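Local coordinates for aminotransferase, class I (Staphylococcus aureus, PDB 2O1B), which probably transfers amino groups between amino acids and 2-oxo acids, as an aspartate-type aminotransferase of class I that uses pyridoxal-5'-phosphate, at residues 347-355 with 366-377. Residues are numbered along the deposited sequence; the frame is centred on the assembly and turned at random.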
ATOM      1  N   TYR A 347      33.577 -21.641   3.137  1.00 20.46           N
ATOM      2  CA  TYR A 347      32.296 -21.075   3.594  1.00 21.19           C
ATOM      3  C   TYR A 347      31.535 -20.441   2.437  1.00 21.61           C
ATOM      4  O   TYR A 347      32.079 -19.597   1.740  1.00 22.59           O
ATOM      5  CB  TYR A 347      32.524 -19.970   4.633  1.00 20.50           C
ATOM      6  CG  TYR A 347      33.141 -20.438   5.913  1.00 19.91           C
ATOM      7  CD1 TYR A 347      34.513 -20.701   5.992  1.00 18.59           C
ATOM      8  CD2 TYR A 347      32.361 -20.613   7.059  1.00 18.48           C
ATOM      9  CE1 TYR A 347      35.088 -21.116   7.163  1.00 18.89           C
ATOM     10  CE2 TYR A 347      32.934 -21.032   8.247  1.00 18.84           C
ATOM     11  CZ  TYR A 347      34.302 -21.291   8.287  1.00 19.34           C
ATOM     12  OH  TYR A 347      34.892 -21.721   9.450  1.00 19.51           O
ATOM     13  N   ASP A 348      30.280 -20.824   2.239  1.00 22.08           N
ATOM     14  CA  ASP A 348      29.409 -20.028   1.387  1.00 22.71           C
ATOM     15  C   ASP A 348      28.814 -18.885   2.227  1.00 23.02           C
ATOM     16  O   ASP A 348      29.168 -18.737   3.408  1.00 22.48           O
ATOM     17  CB  ASP A 348      28.353 -20.878   0.649  1.00 22.87           C
ATOM     18  CG  ASP A 348      27.339 -21.542   1.573  1.00 24.32           C
ATOM     19  OD1 ASP A 348      26.994 -20.999   2.645  1.00 26.15           O
ATOM     20  OD2 ASP A 348      26.850 -22.626   1.197  1.00 26.96           O
ATOM     21  N   SER A 349      27.947 -18.070   1.620  1.00 23.25           N
ATOM     22  CA  SER A 349      27.400 -16.889   2.287  1.00 23.44           C
ATOM     23  C   SER A 349      26.564 -17.244   3.521  1.00 23.57           C
ATOM     24  O   SER A 349      26.597 -16.540   4.540  1.00 23.31           O
ATOM     25  CB  SER A 349      26.592 -16.036   1.302  1.00 23.39           C
ATOM     26  OG  SER A 349      25.316 -16.589   1.042  1.00 24.60           O
ATOM     27  N   GLU A 350      25.824 -18.340   3.425  1.00 23.65           N
ATOM     28  CA  GLU A 350      24.944 -18.769   4.509  1.00 24.25           C
ATOM     29  C   GLU A 350      25.720 -19.458   5.631  1.00 23.61           C
ATOM     30  O   GLU A 350      25.417 -19.266   6.814  1.00 23.67           O
ATOM     31  CB  GLU A 350      23.824 -19.655   3.963  1.00 24.57           C
ATOM     32  CG  GLU A 350      22.853 -18.913   3.036  1.00 25.78           C
ATOM     33  CD  GLU A 350      21.723 -19.800   2.512  1.00 26.84           C
ATOM     34  OE1 GLU A 350      20.555 -19.513   2.846  1.00 31.39           O
ATOM     35  OE2 GLU A 350      21.993 -20.781   1.774  1.00 31.31           O
ATOM     36  N   GLN A 351      26.730 -20.243   5.260  1.00 22.92           N
ATOM     37  CA  GLN A 351      27.641 -20.847   6.229  1.00 22.95           C
ATOM     38  C   GLN A 351      28.458 -19.787   6.958  1.00 22.75           C
ATOM     39  O   GLN A 351      28.657 -19.879   8.166  1.00 22.45           O
ATOM     40  CB  GLN A 351      28.567 -21.855   5.547  1.00 22.77           C
ATOM     41  CG  GLN A 351      27.891 -23.173   5.208  1.00 22.86           C
ATOM     42  CD  GLN A 351      28.685 -24.015   4.240  1.00 23.15           C
ATOM     43  OE1 GLN A 351      29.565 -23.518   3.533  1.00 24.30           O
ATOM     44  NE2 GLN A 351      28.376 -25.313   4.197  1.00 24.65           N
ATOM     45  N   PHE A 352      28.922 -18.781   6.225  1.00 22.78           N
ATOM     46  CA  PHE A 352      29.658 -17.676   6.835  1.00 23.00           C
ATOM     47  C   PHE A 352      28.744 -16.810   7.693  1.00 23.28           C
ATOM     48  O   PHE A 352      29.161 -16.328   8.741  1.00 23.72           O
ATOM     49  CB  PHE A 352      30.377 -16.839   5.769  1.00 22.50           C
ATOM     50  CG  PHE A 352      31.491 -15.962   6.314  1.00 22.68           C
ATOM     51  CD1 PHE A 352      31.607 -14.638   5.905  1.00 20.67           C
ATOM     52  CD2 PHE A 352      32.427 -16.466   7.230  1.00 23.16           C
ATOM     53  CE1 PHE A 352      32.630 -13.825   6.388  1.00 21.78           C
ATOM     54  CE2 PHE A 352      33.456 -15.660   7.723  1.00 22.38           C
ATOM     55  CZ  PHE A 352      33.555 -14.328   7.295  1.00 21.91           C
ATOM     56  N   GLU A 353      27.496 -16.630   7.260  1.00 23.82           N
ATOM     57  CA  GLU A 353      26.504 -15.898   8.058  1.00 24.16           C
ATOM     58  C   GLU A 353      26.292 -16.588   9.405  1.00 24.06           C
ATOM     59  O   GLU A 353      26.337 -15.939  10.452  1.00 23.50           O
ATOM     60  CB  GLU A 353      25.169 -15.770   7.319  1.00 24.56           C
ATOM     61  CG  GLU A 353      24.081 -15.059   8.136  1.00 27.36           C
ATOM     62  CD  GLU A 353      22.660 -15.515   7.807  1.00 31.56           C
ATOM     63  OE1 GLU A 353      22.478 -16.402   6.933  1.00 32.91           O
ATOM     64  OE2 GLU A 353      21.717 -14.981   8.442  1.00 32.44           O
ATOM     65  N   GLN A 354      26.076 -17.901   9.370  1.00 23.81           N
ATOM     66  CA  GLN A 354      25.888 -18.675  10.590  1.00 24.80           C
ATOM     67  C   GLN A 354      27.140 -18.679  11.476  1.00 24.45           C
ATOM     68  O   GLN A 354      27.035 -18.500  12.691  1.00 24.58           O
ATOM     69  CB  GLN A 354      25.395 -20.092  10.271  1.00 24.92           C
ATOM     70  CG  GLN A 354      24.563 -20.730  11.388  1.00 28.05           C
ATOM     71  CD  GLN A 354      23.229 -20.012  11.675  1.00 31.13           C
ATOM     72  OE1 GLN A 354      22.727 -19.215  10.865  1.00 33.72           O
ATOM     73  NE2 GLN A 354      22.652 -20.304  12.835  1.00 33.04           N
ATOM     74  N   PHE A 355      28.316 -18.850  10.866  1.00 24.00           N
ATOM     75  CA  PHE A 355      29.596 -18.711  11.573  1.00 23.59           C
ATOM     76  C   PHE A 355      29.711 -17.393  12.348  1.00 23.61           C
ATOM     77  O   PHE A 355      29.994 -17.398  13.548  1.00 23.26           O
ATOM     78  CB  PHE A 355      30.763 -18.842  10.585  1.00 23.70           C
ATOM     79  CG  PHE A 355      32.130 -18.701  11.215  1.00 23.45           C
ATOM     80  CD1 PHE A 355      32.738 -19.781  11.847  1.00 23.24           C
ATOM     81  CD2 PHE A 355      32.820 -17.495  11.150  1.00 23.73           C
ATOM     82  CE1 PHE A 355      34.009 -19.662  12.416  1.00 23.38           C
ATOM     83  CE2 PHE A 355      34.088 -17.365  11.718  1.00 24.16           C
ATOM     84  CZ  PHE A 355      34.681 -18.455  12.353  1.00 23.90           C
ATOM     85  N   PRO A 366      23.606 -12.481   4.176  1.00 26.17           N
ATOM     86  CA  PRO A 366      24.222 -13.389   3.225  1.00 26.54           C
ATOM     87  C   PRO A 366      23.979 -12.921   1.795  1.00 26.68           C
ATOM     88  O   PRO A 366      22.910 -12.404   1.482  1.00 26.35           O
ATOM     89  CB  PRO A 366      23.495 -14.718   3.482  1.00 26.76           C
ATOM     90  CG  PRO A 366      22.193 -14.336   4.098  1.00 25.96           C
ATOM     91  CD  PRO A 366      22.527 -13.136   4.941  1.00 26.36           C
ATOM     92  N   GLY A 367      24.968 -13.113   0.935  1.00 26.80           N
ATOM     93  CA  GLY A 367      24.838 -12.728  -0.458  1.00 26.86           C
ATOM     94  C   GLY A 367      23.797 -13.508  -1.236  1.00 26.82           C
ATOM     95  O   GLY A 367      23.317 -13.032  -2.265  1.00 26.61           O
ATOM     96  N   LYS A 368      23.443 -14.701  -0.754  1.00 27.27           N
ATOM     97  CA  LYS A 368      22.612 -15.631  -1.546  1.00 27.73           C
ATOM     98  C   LYS A 368      21.288 -15.045  -2.065  1.00 27.41           C
ATOM     99  O   LYS A 368      21.054 -15.076  -3.268  1.00 27.58           O
ATOM    100  CB  LYS A 368      22.375 -16.969  -0.833  1.00 27.74           C
ATOM    101  CG  LYS A 368      21.465 -17.924  -1.626  1.00 29.63           C
ATOM    102  CD  LYS A 368      21.721 -19.382  -1.281  1.00 32.65           C
ATOM    103  CE  LYS A 368      20.687 -20.314  -1.909  1.00 34.03           C
ATOM    104  NZ  LYS A 368      20.541 -20.079  -3.374  1.00 36.19           N
ATOM    105  N   PRO A 369      20.424 -14.524  -1.166  1.00 27.59           N
ATOM    106  CA  PRO A 369      19.169 -13.920  -1.614  1.00 27.59           C
ATOM    107  C   PRO A 369      19.322 -12.762  -2.609  1.00 27.25           C
ATOM    108  O   PRO A 369      18.355 -12.399  -3.264  1.00 28.23           O
ATOM    109  CB  PRO A 369      18.526 -13.418  -0.311  1.00 27.78           C
ATOM    110  CG  PRO A 369      19.615 -13.373   0.677  1.00 28.10           C
ATOM    111  CD  PRO A 369      20.544 -14.476   0.302  1.00 27.42           C
ATOM    112  N   PHE A 370      20.517 -12.194  -2.729  1.00 26.78           N
ATOM    113  CA  PHE A 370      20.773 -11.130  -3.705  1.00 25.99           C
ATOM    114  C   PHE A 370      21.092 -11.690  -5.096  1.00 25.82           C
ATOM    115  O   PHE A 370      21.193 -10.946  -6.080  1.00 26.14           O
ATOM    116  CB  PHE A 370      21.887 -10.220  -3.202  1.00 26.08           C
ATOM    117  CG  PHE A 370      21.573  -9.554  -1.891  1.00 25.40           C
ATOM    118  CD1 PHE A 370      20.741  -8.443  -1.847  1.00 24.85           C
ATOM    119  CD2 PHE A 370      22.105 -10.048  -0.696  1.00 25.50           C
ATOM    120  CE1 PHE A 370      20.441  -7.827  -0.642  1.00 24.99           C
ATOM    121  CE2 PHE A 370      21.820  -9.430   0.518  1.00 25.45           C
ATOM    122  CZ  PHE A 370      20.985  -8.325   0.549  1.00 25.22           C
ATOM    123  N   GLY A 371      21.202 -13.010  -5.172  1.00 25.50           N
ATOM    124  CA  GLY A 371      21.419 -13.714  -6.428  1.00 25.17           C
ATOM    125  C   GLY A 371      22.562 -14.702  -6.332  1.00 25.74           C
ATOM    126  O   GLY A 371      23.334 -14.675  -5.361  1.00 25.09           O
ATOM    127  N   GLU A 372      22.639 -15.572  -7.347  0.50 25.48           N
ATOM    128  CA  GLU A 372      23.700 -16.559  -7.545  0.50 26.03           C
ATOM    129  C   GLU A 372      25.104 -15.962  -7.382  0.50 25.57           C
ATOM    130  O   GLU A 372      25.991 -16.584  -6.793  0.50 25.78           O
ATOM    131  CB  GLU A 372      23.558 -17.158  -8.954  0.50 25.84           C
ATOM    132  CG  GLU A 372      23.955 -18.627  -9.108  0.50 27.18           C
ATOM    133  CD  GLU A 372      23.551 -19.202 -10.464  0.50 27.07           C
ATOM    134  OE1 GLU A 372      22.800 -18.523 -11.197  0.50 28.84           O
ATOM    135  OE2 GLU A 372      23.978 -20.333 -10.804  0.50 28.29           O
ATOM    136  N   ASN A 373      25.293 -14.756  -7.908  1.00 25.28           N
ATOM    137  CA  ASN A 373      26.574 -14.062  -7.868  1.00 24.69           C
ATOM    138  C   ASN A 373      26.941 -13.535  -6.482  1.00 24.41           C
ATOM    139  O   ASN A 373      28.045 -13.027  -6.287  1.00 24.14           O
ATOM    140  CB  ASN A 373      26.611 -12.925  -8.886  1.00 24.52           C
ATOM    141  CG  ASN A 373      26.643 -13.423 -10.304  1.00 24.60           C
ATOM    142  OD1 ASN A 373      27.028 -14.571 -10.563  1.00 25.39           O
ATOM    143  ND2 ASN A 373      26.227 -12.576 -11.238  1.00 23.62           N
ATOM    144  N   GLY A 374      26.012 -13.660  -5.538  1.00 24.44           N
ATOM    145  CA  GLY A 374      26.240 -13.297  -4.146  1.00 24.65           C
ATOM    146  C   GLY A 374      26.581 -14.507  -3.289  1.00 24.76           C
ATOM    147  O   GLY A 374      26.787 -14.372  -2.096  1.00 24.39           O
ATOM    148  N   ASN A 375      26.666 -15.690  -3.899  1.00 25.22           N
ATOM    149  CA  ASN A 375      26.901 -16.923  -3.152  1.00 25.52           C
ATOM    150  C   ASN A 375      28.137 -16.908  -2.232  1.00 25.34           C
ATOM    151  O   ASN A 375      28.153 -17.570  -1.188  1.00 25.27           O
ATOM    152  CB  ASN A 375      26.978 -18.128  -4.101  1.00 25.70           C
ATOM    153  CG  ASN A 375      26.668 -19.424  -3.405  1.00 27.23           C
ATOM    154  OD1 ASN A 375      25.653 -19.540  -2.718  1.00 30.21           O
ATOM    155  ND2 ASN A 375      27.540 -20.415  -3.571  1.00 29.80           N
ATOM    156  N   ARG A 376      29.160 -16.152  -2.621  1.00 24.96           N
ATOM    157  CA  ARG A 376      30.406 -16.109  -1.855  1.00 24.71           C
ATOM    158  C   ARG A 376      30.755 -14.710  -1.346  1.00 23.92           C
ATOM    159  O   ARG A 376      31.926 -14.321  -1.283  1.00 23.48           O
ATOM    160  CB  ARG A 376      31.552 -16.753  -2.633  1.00 25.07           C
ATOM    161  CG  ARG A 376      31.220 -18.180  -3.082  1.00 26.67           C
ATOM    162  CD  ARG A 376      32.312 -19.176  -2.756  1.00 28.27           C
ATOM    163  NE  ARG A 376      31.862 -20.552  -2.993  1.00 28.90           N
ATOM    164  CZ  ARG A 376      31.684 -21.478  -2.053  1.00 30.32           C
ATOM    165  NH1 ARG A 376      31.935 -21.210  -0.771  1.00 29.72           N
ATOM    166  NH2 ARG A 376      31.271 -22.692  -2.399  1.00 30.50           N
ATOM    167  N   TYR A 377      29.714 -13.970  -0.972  1.00 23.07           N
ATOM    168  CA  TYR A 377      29.860 -12.674  -0.325  1.00 22.38           C
ATOM    169  C   TYR A 377      28.841 -12.515   0.783  1.00 22.46           C
ATOM    170  O   TYR A 377      27.830 -13.199   0.806  1.00 21.98           O
ATOM    171  CB  TYR A 377      29.595 -11.535  -1.296  1.00 22.26           C
ATOM    172  CG  TYR A 377      30.608 -11.354  -2.380  1.00 21.59           C
ATOM    173  CD1 TYR A 377      31.633 -10.423  -2.245  1.00 20.18           C
ATOM    174  CD2 TYR A 377      30.540 -12.107  -3.549  1.00 21.27           C
ATOM    175  CE1 TYR A 377      32.573 -10.254  -3.239  1.00 20.06           C
ATOM    176  CE2 TYR A 377      31.472 -11.935  -4.553  1.00 22.23           C
ATOM    177  CZ  TYR A 377      32.486 -11.009  -4.388  1.00 21.54           C
ATOM    178  OH  TYR A 377      33.414 -10.827  -5.392  1.00 23.14           O
TER
HETATM  179  O   HOH W   1      25.356 -19.073  -0.043  1.00 25.01           O
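S349 opens helix 349-360 against the loop 367-376, its CA 4.8 Å from that of P366. Its backbone N, a first-turn amide with no helical carbonyl to bind, donates instead to N375 O of the loop at 2.9 Å, with a bent N-H...O angle of 135°. The small S349 side chain suits the tight gap: CB lies 3.1 Å from Y377 O, and OG, placed between its own N and carbonyl carbon (chi1 77°), accepts a weak bond from K368 N at 3.2 Å. A water bound to S349 OG also donates to N375 OD1, joining the two side chains. D348, the N-cap residue, and Q351 in the first turn form a capping box: D348 OD1 accepts from Q351 N at 2.7 Å, while Q351 OE1 accepts from D348 N, so a short acid and a longer amide satisfy each other's backbone. The long R376 side chain, whose CB points away from the helix, bends at chi2 (-131°) and sets its guanidinium edge beside Y347 O, NH1 to O 3.0 Å. E353 extends toward the loop, where the compact P366 ring offers CG and CD for its carboxylate to rest on, OE1 to CG 3.5 Å. E350 OE2 lies against the K368 methylene CD, while K368 NZ ends 5.4 Å from OE2, the opposite charges near but not in contact. Both segments belong to the smaller, C-terminal part of the aminotransferase fold: the loop joins edge strand 365-366 to strand 377-381, F352 packs from the helix onto V378 and L341 of the antiparallel sheet, and Y377 stacks on W340 of strand 338-342.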